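Long-range contacts in extracellular solute-binding protein, family 1 (PDB 6G7N), which binds ferric iron and probably delivers it, as the solute-binding component, to an ABC transporter for iron uptake: residues Ile3-Ser8 / Val29-Gly34; Ser7-Asp12 / Met56-Gly61; Gly130-Arg135 / Val166-Arg171; Gly175-Gln180 / Gly192-Tyr197. All blocks are in the same frame, centred on the assembly; numbering follows the deposited sequence. Where two conformers were deposited one is given.

Interaction 1 of 4, residues Ile3-Ser8 / Val29-Gly34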
loop_
_atom_site.group_PDB
_atom_site.type_symbol
_atom_site.label_atom_id
_atom_site.label_comp_id
_atom_site.label_asym_id
_atom_site.label_seq_id
_atom_site.Cartn_x
_atom_site.Cartn_y
_atom_site.Cartn_z
ATOM N N ILE A 3 -2.551 24.602 7.600
ATOM C CA ILE A 3 -1.548 23.559 7.717
ATOM C C ILE A 3 -0.879 23.331 6.361
ATOM O O ILE A 3 -1.512 23.486 5.316
ATOM C CB ILE A 3 -2.124 22.246 8.251
ATOM C CG1 ILE A 3 -3.240 21.713 7.344
ATOM C CG2 ILE A 3 -2.628 22.448 9.664
ATOM C CD1 ILE A 3 -3.598 20.290 7.651
ATOM N N ASN A 4 0.376 22.909 6.402
ATOM C CA ASN A 4 1.130 22.562 5.209
ATOM C C ASN A 4 1.222 21.047 5.098
ATOM O O ASN A 4 1.908 20.401 5.900
ATOM C CB ASN A 4 2.505 23.209 5.276
ATOM C CG ASN A 4 2.419 24.712 5.352
ATOM O OD1 ASN A 4 1.721 25.327 4.556
ATOM N ND2 ASN A 4 3.106 25.303 6.325
ATOM N N LEU A 5 0.514 20.520 4.097
ATOM C CA LEU A 5 0.456 19.085 3.811
ATOM C C LEU A 5 1.445 18.747 2.711
ATOM O O LEU A 5 1.267 19.191 1.571
ATOM C CB LEU A 5 -0.956 18.748 3.366
ATOM C CG LEU A 5 -1.197 17.321 2.867
ATOM C CD1 LEU A 5 -0.827 16.238 3.877
ATOM C CD2 LEU A 5 -2.633 17.129 2.370
ATOM N N TYR A 6 2.488 17.991 3.062
ATOM C CA TYR A 6 3.471 17.470 2.079
ATOM C C TYR A 6 3.025 16.040 1.769
ATOM O O TYR A 6 3.065 15.168 2.627
ATOM C CB TYR A 6 4.870 17.446 2.673
ATOM C CG TYR A 6 5.635 18.755 2.699
ATOM C CD1 TYR A 6 5.037 19.954 3.065
ATOM C CD2 TYR A 6 6.998 18.756 2.438
ATOM C CE1 TYR A 6 5.773 21.133 3.122
ATOM C CE2 TYR A 6 7.747 19.912 2.517
ATOM C CZ TYR A 6 7.141 21.105 2.854
ATOM O OH TYR A 6 7.910 22.250 2.940
ATOM N N SER A 7 2.553 15.798 0.549
ATOM C CA SER A 7 1.959 14.501 0.209
ATOM C C SER A 7 2.364 14.022 -1.171
ATOM O O SER A 7 2.384 14.793 -2.133
ATOM C CB SER A 7 0.440 14.574 0.261
ATOM O OG SER A 7 -0.125 13.321 -0.078
ATOM N N SER A 8 2.630 12.720 -1.257
ATOM C CA SER A 8 2.757 12.031 -2.548
ATOM C C SER A 8 1.473 11.312 -3.003
ATOM O O SER A 8 1.456 10.640 -4.038
ATOM C CB SER A 8 3.920 11.036 -2.480
ATOM O OG SER A 8 3.635 9.972 -1.589
ATOM N N VAL A 29 -5.788 24.142 3.956
ATOM C CA VAL A 29 -4.788 23.125 3.627
ATOM C C VAL A 29 -3.945 23.611 2.451
ATOM O O VAL A 29 -4.477 23.789 1.344
ATOM C CB VAL A 29 -5.432 21.779 3.262
ATOM C CG1 VAL A 29 -4.358 20.741 2.930
ATOM C CG2 VAL A 29 -6.362 21.303 4.386
ATOM N N ASN A 30 -2.653 23.842 2.704
ATOM C CA ASN A 30 -1.697 24.182 1.659
ATOM C C ASN A 30 -1.018 22.882 1.236
ATOM O O ASN A 30 -0.347 22.251 2.035
ATOM C CB ASN A 30 -0.644 25.142 2.186
ATOM C CG ASN A 30 -1.205 26.482 2.595
ATOM O OD1 ASN A 30 -2.127 27.005 1.967
ATOM N ND2 ASN A 30 -0.638 27.051 3.661
ATOM N N LEU A 31 -1.186 22.498 -0.025
ATOM C CA LEU A 31 -0.657 21.249 -0.556
ATOM C C LEU A 31 0.697 21.433 -1.222
ATOM O O LEU A 31 0.812 22.273 -2.129
ATOM C CB LEU A 31 -1.651 20.664 -1.553
ATOM C CG LEU A 31 -1.214 19.361 -2.211
ATOM C CD1 LEU A 31 -1.174 18.184 -1.244
ATOM C CD2 LEU A 31 -2.149 19.044 -3.358
ATOM N N ILE A 32 1.688 20.650 -0.790
ATOM C CA ILE A 32 3.002 20.544 -1.424
ATOM C C ILE A 32 3.124 19.104 -1.882
ATOM O O ILE A 32 3.017 18.201 -1.091
ATOM C CB ILE A 32 4.132 20.904 -0.414
ATOM C CG1 ILE A 32 3.975 22.360 0.106
ATOM C CG2 ILE A 32 5.513 20.677 -1.002
ATOM C CD1 ILE A 32 3.914 23.433 -0.937
ATOM N N GLU A 33 3.325 18.888 -3.174
ATOM C CA GLU A 33 3.442 17.547 -3.697
ATOM C C GLU A 33 4.852 17.158 -4.052
ATOM O O GLU A 33 5.709 18.012 -4.327
ATOM C CB GLU A 33 2.527 17.388 -4.911
ATOM C CG GLU A 33 1.050 17.569 -4.629
ATOM C CD GLU A 33 0.206 17.217 -5.831
ATOM O OE1 GLU A 33 -0.111 18.133 -6.628
ATOM O OE2 GLU A 33 -0.112 16.019 -6.018
ATOM N N GLY A 34 5.047 15.850 -4.170
ATOM C CA GLY A 34 6.319 15.299 -4.613
ATOM C C GLY A 34 6.262 13.795 -4.508
ATOM O O GLY A 34 5.336 13.260 -3.941
HETATM O O HOH W 1 0.621 14.051 -4.196
#

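Interaction 2 of 4, residues Ser7-Asp12 / Met56-Gly61. With DAL (D-alanine), chain C.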
loop_
_atom_site.group_PDB
_atom_site.type_symbol
_atom_site.label_atom_id
_atom_site.label_comp_id
_atom_site.label_asym_id
_atom_site.label_seq_id
_atom_site.Cartn_x
_atom_site.Cartn_y
_atom_site.Cartn_z
ATOM N N SER A 7 2.553 15.798 0.549
ATOM C CA SER A 7 1.959 14.501 0.209
ATOM C C SER A 7 2.364 14.022 -1.171
ATOM O O SER A 7 2.384 14.793 -2.133
ATOM C CB SER A 7 0.440 14.574 0.261
ATOM O OG SER A 7 -0.125 13.321 -0.078
ATOM N N SER A 8 2.630 12.720 -1.257
ATOM C CA SER A 8 2.757 12.031 -2.548
ATOM C C SER A 8 1.473 11.312 -3.003
ATOM O O SER A 8 1.456 10.640 -4.038
ATOM C CB SER A 8 3.920 11.036 -2.480
ATOM O OG SER A 8 3.635 9.972 -1.589
ATOM N N ARG A 9 0.422 11.422 -2.190
ATOM C CA ARG A 9 -0.794 10.574 -2.261
ATOM C C ARG A 9 -2.055 11.372 -2.617
ATOM O O ARG A 9 -3.171 10.838 -2.602
ATOM C CB ARG A 9 -0.918 9.832 -0.896
ATOM C CG ARG A 9 -2.164 8.960 -0.600
ATOM C CD ARG A 9 -2.501 7.898 -1.635
ATOM N NE ARG A 9 -3.692 7.141 -1.258
ATOM C CZ ARG A 9 -4.929 7.609 -1.375
ATOM N NH1 ARG A 9 -5.165 8.799 -1.896
ATOM N NH2 ARG A 9 -5.952 6.859 -0.963
ATOM N N HIS A 10 -1.884 12.634 -3.000
ATOM C CA HIS A 10 -3.029 13.465 -3.353
ATOM C C HIS A 10 -3.623 13.019 -4.698
ATOM O O HIS A 10 -2.913 12.850 -5.684
ATOM C CB HIS A 10 -2.601 14.950 -3.445
ATOM C CG HIS A 10 -3.652 15.855 -4.000
ATOM N ND1 HIS A 10 -4.656 16.406 -3.230
ATOM C CD2 HIS A 10 -3.847 16.284 -5.268
ATOM C CE1 HIS A 10 -5.416 17.158 -4.017
ATOM N NE2 HIS A 10 -4.952 17.088 -5.256
ATOM N N TYR A 11 -4.948 12.907 -4.732
ATOM C CA TYR A 11 -5.751 12.817 -5.963
ATOM C C TYR A 11 -6.691 14.015 -6.002
ATOM O O TYR A 11 -7.041 14.566 -4.962
ATOM C CB TYR A 11 -6.510 11.491 -6.036
ATOM C CG TYR A 11 -5.580 10.346 -6.290
ATOM C CD1 TYR A 11 -5.121 10.051 -7.567
ATOM C CD2 TYR A 11 -5.063 9.598 -5.237
ATOM C CE1 TYR A 11 -4.225 9.003 -7.773
ATOM C CE2 TYR A 11 -4.168 8.570 -5.432
ATOM C CZ TYR A 11 -3.755 8.263 -6.697
ATOM O OH TYR A 11 -2.858 7.228 -6.887
ATOM N N ASP A 12 -7.133 14.426 -7.197
ATOM C CA ASP A 12 -7.984 15.622 -7.368
ATOM C C ASP A 12 -9.226 15.614 -6.495
ATOM O O ASP A 12 -9.656 16.649 -5.972
ATOM C CB ASP A 12 -8.410 15.747 -8.848
ATOM C CG ASP A 12 -8.967 17.129 -9.201
ATOM O OD1 ASP A 12 -8.386 18.128 -8.746
ATOM O OD2 ASP A 12 -9.963 17.220 -9.952
ATOM N N MET A 56 2.298 12.811 4.154
ATOM C CA MET A 56 1.531 11.642 3.718
ATOM C C MET A 56 2.174 10.971 2.523
ATOM O O MET A 56 2.692 11.635 1.608
ATOM C CB MET A 56 0.092 11.998 3.362
ATOM C CG MET A 56 -0.707 12.464 4.545
ATOM S SD MET A 56 -2.451 12.720 4.265
ATOM C CE MET A 56 -3.015 11.036 4.314
ATOM N N THR A 57 2.105 9.640 2.501
ATOM C CA THR A 57 2.664 8.860 1.401
ATOM C C THR A 57 2.015 7.502 1.385
ATOM O O THR A 57 1.084 7.240 2.137
ATOM C CB THR A 57 4.206 8.817 1.480
ATOM O OG1 THR A 57 4.759 8.355 0.245
ATOM C CG2 THR A 57 4.708 7.913 2.612
ATOM N N VAL A 58 2.476 6.627 0.482
ATOM C CA VAL A 58 2.026 5.231 0.466
ATOM C C VAL A 58 3.145 4.288 0.862
ATOM O O VAL A 58 4.333 4.540 0.586
ATOM C CB VAL A 58 1.358 4.748 -0.850
ATOM C CG1 VAL A 58 0.356 5.779 -1.334
ATOM C CG2 VAL A 58 2.369 4.467 -1.939
ATOM N N ASP A 59 2.698 3.216 1.511
ATOM C CA ASP A 59 3.475 2.053 1.941
ATOM C C ASP A 59 4.099 2.258 3.308
ATOM O O ASP A 59 4.848 3.217 3.508
ATOM C CB ASP A 59 4.484 1.544 0.877
ATOM C CG ASP A 59 4.730 0.070 1.006
ATOM O OD1 ASP A 59 5.315 -0.336 2.029
ATOM O OD2 ASP A 59 4.277 -0.673 0.113
ATOM N N ALA A 60 3.833 1.335 4.223
ATOM C CA ALA A 60 4.455 1.415 5.530
ATOM C C ALA A 60 5.988 1.395 5.411
ATOM O O ALA A 60 6.662 1.912 6.290
ATOM C CB ALA A 60 3.969 0.270 6.400
ATOM N N GLY A 61 6.547 0.773 4.370
ATOM C CA GLY A 61 7.998 0.849 4.201
ATOM C C GLY A 61 8.513 2.269 4.041
ATOM O O GLY A 61 9.610 2.602 4.557
HETATM N N DAL C . 1.134 4.350 -6.815
HETATM C CA DAL C . 0.166 5.436 -6.444
HETATM C CB DAL C . 0.906 6.735 -6.166
HETATM C C DAL C . -0.732 5.063 -5.310
HETATM O O DAL C . -0.668 3.878 -4.924
HETATM O OXT DAL C . -1.483 5.954 -4.829
#

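Interaction 3 of 4, residues Gly130-Arg135 / Val166-Arg171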
loop_
_atom_site.group_PDB
_atom_site.type_symbol
_atom_site.label_atom_id
_atom_site.label_comp_id
_atom_site.label_asym_id
_atom_site.label_seq_id
_atom_site.Cartn_x
_atom_site.Cartn_y
_atom_site.Cartn_z
ATOM N N GLY A 130 7.213 -20.767 -15.467
ATOM C CA GLY A 130 6.895 -20.070 -16.711
ATOM C C GLY A 130 5.599 -19.283 -16.666
ATOM O O GLY A 130 5.192 -18.783 -17.713
ATOM N N LYS A 131 4.969 -19.159 -15.487
ATOM C CA LYS A 131 3.591 -18.645 -15.413
ATOM C C LYS A 131 3.415 -17.344 -14.646
ATOM O O LYS A 131 2.319 -16.796 -14.715
ATOM C CB LYS A 131 2.633 -19.716 -14.857
ATOM C CG LYS A 131 2.535 -20.916 -15.799
ATOM C CD LYS A 131 1.627 -22.026 -15.338
ATOM C CE LYS A 131 1.477 -23.066 -16.456
ATOM N NZ LYS A 131 0.389 -24.048 -16.188
ATOM N N ILE A 132 4.452 -16.863 -13.947
ATOM C CA ILE A 132 4.258 -15.732 -13.016
ATOM C C ILE A 132 4.827 -14.460 -13.610
ATOM O O ILE A 132 5.955 -14.441 -14.115
ATOM C CB ILE A 132 4.935 -16.001 -11.664
ATOM C CG1 ILE A 132 4.388 -17.283 -11.068
ATOM C CG2 ILE A 132 4.736 -14.821 -10.710
ATOM C CD1 ILE A 132 4.828 -17.612 -9.665
ATOM N N VAL A 133 4.064 -13.362 -13.528
ATOM C CA VAL A 133 4.584 -12.029 -13.845
ATOM C C VAL A 133 4.525 -11.145 -12.579
ATOM O O VAL A 133 3.540 -11.133 -11.833
ATOM C CB VAL A 133 3.869 -11.374 -15.044
ATOM C CG1 VAL A 133 4.231 -12.078 -16.353
ATOM C CG2 VAL A 133 2.379 -11.305 -14.866
ATOM N N ILE A 134 5.594 -10.388 -12.373
ATOM C CA ILE A 134 5.681 -9.459 -11.254
ATOM C C ILE A 134 6.717 -8.389 -11.629
ATOM O O ILE A 134 7.654 -8.640 -12.390
ATOM C CB ILE A 134 6.040 -10.183 -9.930
ATOM C CG1 ILE A 134 5.881 -9.261 -8.704
ATOM C CG2 ILE A 134 7.454 -10.754 -9.975
ATOM C CD1 ILE A 134 5.918 -10.007 -7.379
ATOM N N ARG A 135 6.541 -7.191 -11.072
ATOM C CA ARG A 135 7.464 -6.085 -11.333
ATOM C C ARG A 135 8.771 -6.239 -10.560
ATOM O O ARG A 135 8.963 -7.189 -9.775
ATOM C CB ARG A 135 6.779 -4.758 -11.023
ATOM C CG ARG A 135 6.613 -4.462 -9.555
ATOM C CD ARG A 135 5.705 -3.309 -9.322
ATOM N NE ARG A 135 6.214 -2.038 -9.792
ATOM C CZ ARG A 135 5.515 -0.901 -9.710
ATOM N NH1 ARG A 135 4.277 -0.907 -9.204
ATOM N NH2 ARG A 135 6.042 0.226 -10.153
ATOM N N VAL A 166 11.240 -16.862 -8.063
ATOM C CA VAL A 166 11.958 -16.245 -9.175
ATOM C C VAL A 166 12.120 -17.225 -10.349
ATOM O O VAL A 166 11.991 -16.838 -11.527
ATOM C CB VAL A 166 13.291 -15.671 -8.711
ATOM C CG1 VAL A 166 14.165 -15.229 -9.868
ATOM C CG2 VAL A 166 13.070 -14.515 -7.752
ATOM N N ARG A 167 12.365 -18.499 -10.040
ATOM C CA ARG A 167 12.449 -19.541 -11.065
ATOM C C ARG A 167 11.178 -19.645 -11.898
ATOM O O ARG A 167 11.233 -20.113 -13.032
ATOM C CB ARG A 167 12.772 -20.891 -10.399
ATOM C CG ARG A 167 12.576 -22.145 -11.250
ATOM C CD ARG A 167 13.028 -23.386 -10.482
ATOM N NE ARG A 167 13.104 -24.593 -11.291
ATOM C CZ ARG A 167 12.097 -25.444 -11.441
ATOM N NH1 ARG A 167 10.936 -25.237 -10.832
ATOM N NH2 ARG A 167 12.261 -26.517 -12.185
ATOM N N ASN A 168 10.048 -19.221 -11.329
ATOM C CA ASN A 168 8.758 -19.304 -11.982
ATOM C C ASN A 168 8.389 -18.070 -12.822
ATOM O O ASN A 168 7.320 -18.070 -13.435
ATOM C CB ASN A 168 7.676 -19.565 -10.943
ATOM C CG ASN A 168 7.741 -20.967 -10.381
ATOM O OD1 ASN A 168 8.316 -21.850 -11.002
ATOM N ND2 ASN A 168 7.108 -21.179 -9.226
ATOM N N PHE A 169 9.262 -17.073 -12.916
ATOM C CA PHE A 169 8.924 -15.883 -13.687
ATOM C C PHE A 169 8.784 -16.216 -15.172
ATOM O O PHE A 169 9.651 -16.885 -15.767
ATOM C CB PHE A 169 9.991 -14.809 -13.549
ATOM C CG PHE A 169 10.080 -14.132 -12.205
ATOM C CD1 PHE A 169 9.183 -14.358 -11.166
ATOM C CD2 PHE A 169 11.114 -13.230 -11.993
ATOM C CE1 PHE A 169 9.306 -13.690 -9.966
ATOM C CE2 PHE A 169 11.240 -12.548 -10.804
ATOM C CZ PHE A 169 10.321 -12.774 -9.795
ATOM N N ALA A 170 7.699 -15.743 -15.784
ATOM C CA ALA A 170 7.465 -15.932 -17.221
ATOM C C ALA A 170 8.380 -15.065 -18.078
ATOM O O ALA A 170 8.681 -15.416 -19.220
ATOM C CB ALA A 170 6.023 -15.617 -17.536
ATOM N N ARG A 171 8.774 -13.916 -17.555
ATOM C CA ARG A 171 9.621 -12.962 -18.240
ATOM C C ARG A 171 10.377 -12.176 -17.168
ATOM O O ARG A 171 9.937 -12.150 -16.011
ATOM C CB ARG A 171 8.784 -12.000 -19.120
ATOM C CG ARG A 171 7.905 -11.028 -18.334
ATOM C CD ARG A 171 7.110 -10.129 -19.237
ATOM N NE ARG A 171 6.503 -9.054 -18.490
ATOM C CZ ARG A 171 5.733 -8.110 -19.034
ATOM N NH1 ARG A 171 5.456 -8.129 -20.332
ATOM N NH2 ARG A 171 5.255 -7.130 -18.284
HETATM O O HOH W 2 9.791 -19.593 -15.272
HETATM O O HOH W 3 8.028 -10.809 -14.355
#

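Interaction 4 of 4, residues Gly175-Gln180 / Gly192-Tyr197. With FE (Fe (III) ion), chain E; DAL (D-alanine), chain C.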
loop_
_atom_site.group_PDB
_atom_site.type_symbol
_atom_site.label_atom_id
_atom_site.label_comp_id
_atom_site.label_asym_id
_atom_site.label_seq_id
_atom_site.Cartn_x
_atom_site.Cartn_y
_atom_site.Cartn_z
ATOM N N GLY A 175 7.821 -3.299 -16.219
ATOM C CA GLY A 175 6.612 -2.498 -16.061
ATOM C C GLY A 175 6.100 -2.404 -14.631
ATOM O O GLY A 175 6.701 -2.973 -13.712
ATOM N N ASN A 176 4.988 -1.674 -14.467
ATOM C CA ASN A 176 4.398 -1.425 -13.156
ATOM C C ASN A 176 3.323 -2.461 -12.825
ATOM O O ASN A 176 3.225 -3.505 -13.493
ATOM C CB ASN A 176 3.902 0.030 -13.117
ATOM C CG ASN A 176 2.812 0.319 -14.114
ATOM O OD1 ASN A 176 2.197 -0.589 -14.664
ATOM N ND2 ASN A 176 2.586 1.605 -14.374
ATOM N N ASP A 177 2.550 -2.252 -11.760
ATOM C CA ASP A 177 1.571 -3.258 -11.369
ATOM C C ASP A 177 0.502 -3.451 -12.449
ATOM O O ASP A 177 0.090 -4.555 -12.740
ATOM C CB ASP A 177 0.867 -2.920 -10.031
ATOM C CG ASP A 177 1.555 -3.467 -8.783
ATOM O OD1 ASP A 177 2.736 -3.922 -8.856
ATOM O OD2 ASP A 177 0.893 -3.444 -7.721
ATOM N N THR A 178 0.049 -2.331 -13.020
ATOM C CA THR A 178 -0.954 -2.392 -14.088
ATOM C C THR A 178 -0.444 -3.201 -15.288
ATOM O O THR A 178 -1.194 -3.961 -15.911
ATOM C CB THR A 178 -1.349 -0.959 -14.486
ATOM O OG1 THR A 178 -1.924 -0.319 -13.346
ATOM C CG2 THR A 178 -2.277 -0.930 -15.677
ATOM N N ALA A 179 0.837 -3.054 -15.590
ATOM C CA ALA A 179 1.448 -3.832 -16.668
ATOM C C ALA A 179 1.389 -5.323 -16.371
ATOM O O ALA A 179 1.227 -6.125 -17.298
ATOM C CB ALA A 179 2.871 -3.387 -16.927
ATOM N N GLN A 180 1.494 -5.712 -15.093
ATOM C CA GLN A 180 1.404 -7.144 -14.772
ATOM C C GLN A 180 -0.022 -7.646 -15.017
ATOM O O GLN A 180 -0.220 -8.736 -15.538
ATOM C CB GLN A 180 1.853 -7.433 -13.341
ATOM C CG GLN A 180 3.158 -6.789 -12.927
ATOM C CD GLN A 180 4.283 -6.939 -13.903
ATOM O OE1 GLN A 180 4.560 -8.033 -14.395
ATOM N NE2 GLN A 180 4.941 -5.821 -14.203
ATOM N N GLY A 192 -0.128 -13.165 -11.493
ATOM C CA GLY A 192 0.818 -12.129 -11.107
ATOM C C GLY A 192 0.485 -11.596 -9.757
ATOM O O GLY A 192 -0.540 -11.950 -9.192
ATOM N N LEU A 193 1.384 -10.771 -9.207
ATOM C CA LEU A 193 1.101 -10.056 -7.955
ATOM C C LEU A 193 0.938 -8.584 -8.266
ATOM O O LEU A 193 1.711 -8.009 -9.033
ATOM C CB LEU A 193 2.205 -10.246 -6.910
ATOM C CG LEU A 193 2.419 -11.638 -6.357
ATOM C CD1 LEU A 193 3.432 -11.732 -5.215
ATOM C CD2 LEU A 193 1.148 -12.281 -5.822
ATOM N N ALA A 194 -0.080 -7.975 -7.664
ATOM C CA ALA A 194 -0.336 -6.536 -7.822
ATOM C C ALA A 194 -1.212 -6.084 -6.671
ATOM O O ALA A 194 -1.850 -6.898 -6.012
ATOM C CB ALA A 194 -0.982 -6.223 -9.160
ATOM N N ASN A 195 -1.286 -4.767 -6.481
ATOM C CA ASN A 195 -2.190 -4.236 -5.466
ATOM C C ASN A 195 -3.632 -4.237 -5.991
ATOM O O ASN A 195 -3.885 -3.951 -7.164
ATOM C CB ASN A 195 -1.775 -2.827 -5.031
ATOM C CG ASN A 195 -0.513 -2.781 -4.187
ATOM O OD1 ASN A 195 -0.080 -3.804 -3.632
ATOM N ND2 ASN A 195 0.072 -1.592 -4.074
ATOM N N SER A 196 -4.547 -4.494 -5.062
ATOM C CA SER A 196 -5.971 -4.614 -5.323
ATOM C C SER A 196 -6.550 -3.437 -6.117
ATOM O O SER A 196 -7.363 -3.635 -7.040
ATOM C CB SER A 196 -6.681 -4.743 -3.951
ATOM O OG SER A 196 -6.301 -3.707 -3.034
ATOM N N TYR A 197 -6.161 -2.218 -5.742
ATOM C CA TYR A 197 -6.747 -1.035 -6.332
ATOM C C TYR A 197 -6.422 -0.875 -7.808
ATOM O O TYR A 197 -7.128 -0.134 -8.500
ATOM C CB TYR A 197 -6.382 0.230 -5.520
ATOM C CG TYR A 197 -4.915 0.497 -5.408
ATOM C CD1 TYR A 197 -4.215 1.190 -6.376
ATOM C CD2 TYR A 197 -4.194 0.048 -4.308
ATOM C CE1 TYR A 197 -2.849 1.427 -6.246
ATOM C CE2 TYR A 197 -2.827 0.270 -4.177
ATOM C CZ TYR A 197 -2.127 0.923 -5.163
ATOM O OH TYR A 197 -0.772 1.078 -5.069
HETATM FE FE FE E . 0.303 2.424 -6.078
HETATM N N DAL C . 1.134 4.350 -6.815
HETATM C CA DAL C . 0.166 5.436 -6.444
HETATM C CB DAL C . 0.906 6.735 -6.166
HETATM C C DAL C . -0.732 5.063 -5.310
HETATM O O DAL C . -0.668 3.878 -4.924
HETATM O OXT DAL C . -1.483 5.954 -4.829
HETATM O O HOH W 4 3.918 -6.449 -9.689
#

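Interaction 1 of 4, residues Ile3-Ser8 / Val29-Gly34
Over one face of the Tyr6 ring sits the methyl CG2 of Ile32, 4.0 Å from the ring centroid and only 2° off the ring normal, which makes it a well-centred CH-pi contact. The rest of Ile32 follows the CD1 side of the same ring: its CG1 lies 3.7 Å from Tyr6 CE1. With CG of Tyr6 beside its own backbone N (chi1 -80°), ring and isoleucine lie side by side and point the same way. Leu39, Arg42 and Ile43 of helix 36-46 also touch the ring, and Tyr6 OH is hydrogen-bonded to Glu46. Two amides form the flat pair of this contact. Asn30 ND2 donates to Asn4 OD1 at 3.1 Å, the acceptor lying in the Asn30 amide plane and the two amides nearly coplanar. Asn4 ND2 turns to Pro51 O. A leucine in place of Asn30 would probably leave Asn4 OD1 without this donor and the Asn4 amide less firmly held in its rotation. Both pairs belong to neighbouring parallel strands of a beta-alpha-beta unit, strands 2-7 and 28-33 joined through helix 15-25, with short-segment axes 27° apart. Their ladder includes Ile32 N to Leu5 O, 2.8 Å and nearly straight at the hydrogen. On the sheet face that carries Leu5, Val29 and Leu31, Leu5 CD2 reaches Leu31 CD1 at 4.0 Å, and Tyr18 of helix 15-25 touches all three residues. Near Ser7 and Glu33, one water donates to Ser7 O and to Glu33 OE2, each at 2.8 Å.

Interaction 2 of 4, residues Ser7-Asp12 / Met56-Gly61
Ser8 OG accepts from Thr57 OG1 at 2.7 Å, the shortest polar bond between the two segments. The hydroxyl of Ser8 reaches it from between its own backbone N and carbonyl carbon (chi1 67°), whereas Thr57 OG1 stands opposite its backbone N. Next to this pair, Ser8 N donates to Met56 O at 3.1 Å, from a position tilted 28° out of the carbonyl plane. The same oxygen receives a CA-H contact from Ser7, the closing step of the parallel pairing between strands 2-7 and 54-58. Beyond Ser7 the chain turns off the sheet: Ser7 OG accepts from Arg9 N at 2.9 Å, an ST turn, while the same OG packs 3.7 Å from Met56 CB. Were Ser7 replaced by an alanine, Arg9 N would probably lose its side-chain acceptor, and the turn that carries Arg9 into the pocket would be less firmly set. Loops at the C-terminal ends of the strands thus line the pocket, as in other periplasmic-binding-protein folds. In one of the two conformers of Val58, its CG1 lies 3.6 Å from Arg9 CD, the two side chains crossing at about a right angle and the methyl coming to the edge of the guanidinium. Ser234, Ser99 and Phe264 O bind the guanidinium nitrogens. Past Val58 the strand leads through Asp59, the N-cap of helix 60-68. D-alanine OXT lies near the edge and in the plane of the Tyr11 ring, 2.8 Å from Tyr11 OH.

Interaction 3 of 4, residues Gly130-Arg135 / Val166-Arg171
Ile132 starts against a backbone oxygen and ends against an aliphatic carbon of one residue, Asn168. Its CB lies 3.6 Å from Asn168 O, CG1 passes the same oxygen somewhat farther out, and CD1 closes on Asn168 CB at 3.7 Å. CG1 stands opposite the carbonyl carbon of Ile132 (chi1 -57°) and the chain then runs extended, which carries CD1 across to Asn168 obliquely. The backbones add to this: Ile132 N donates to Asn168 O at 3.2 Å from 26° out of the carbonyl plane, and Lys131 N reaches the same oxygen only weakly. In return Ala170 N gives Ile132 O a 2.7 Å bond that is nearly straight (172° at the hydrogen). These bonds make a single bridge between Ile132 and Phe169, tying short strand 132-133 to the turn that leaves helix 140-167. Strand 132-133 is in turn a parallel neighbour of strand 191-195, so the exit of the long helix is sewn to an edge of the sheet. The amide of Asn168 is occupied elsewhere, its ND2 donating to Leu123 O and Gln125 O. Ile134 CG2 comes within 3.5 Å of both CE1 and CZ of Phe169, the two side chains crossing at a slant. Val166 CA covers one face of that ring, over its centre, and Phe165 and Trp315 meet Phe169 edge-to-face. Near the surface, Ala170 CB touches Gly130 O at 3.3 Å, while a water accepts from Gly130 N and donates to Arg167 O and Phe169 O.

Interaction 4 of 4, residues Gly175-Gln180 / Gly192-Tyr197
The ferric site of this binding protein begins where strand 191-195 gives way to helix 196-204, and this contact joins that junction to the first turn of helix 177-186 through the Asp177 carboxylate. Tyr197, one residue into the second helix, binds iron through OH at 2.0 Å, with the metal at the edge of the ring and in its plane. Tyr141 and Tyr198 are the other protein ligands, and D-alanine chelates the ion through N and O. Bound to ferric iron, the Tyr197 oxygen is probably a phenolate. Asn195 supports it from the second shell: with CG opposite its own carbonyl carbon, beside the backbone N, its ND2 donates to Tyr197 OH at 3.0 Å, the oxygen lying within 4° of the amide plane. The backbone of Asn195 is fixed in turn by Asp177, whose OD2 accepts from Asn195 N at 2.8 Å. That donor approaches from above the carboxylate plane, 38° out of it, while Arg103 forms a salt bridge with the same oxygen. Asp177 CB and CG also lean on the methyl of Ala194, CB to CB 3.9 Å. At the start of helix 177-186, Asn176 is the N-cap and its OD1 takes Ala179 N at 3.0 Å, almost in line with the side-chain carbonyl. Gln180 folds back so that NE2 reaches Asn176 O, 35° out of the carbonyl plane and on the opposite face from Gln180 N; NE2 also bonds Glu174 O. Beside the carboxylate, a water donates to Asp177 OD1 at 2.9 Å and to Leu193 O at 2.8 Å.

In the fold
Interactions 2 and 4 are the buried contacts. Interactions 1 and 3 lie farther out, on opposite sides of the chain's centre, about 38 Å apart between centres, and are only partly buried. Interactions 1 and 2 share Ser7 and Ser8 and both hold strand 2-7, one through a regular parallel ladder, the other through hydroxyls and a turn beside the ligand. Interactions 3 and 4 touch through Arg135 and Asp177 and meet at the neighbouring strands 132-133 and 191-195; the former relies on backbone bonds and apolar packing, the latter on a carboxylate and a metal-bound tyrosine. Interactions 2 and 4 do not touch each other, but both contact D-alanine.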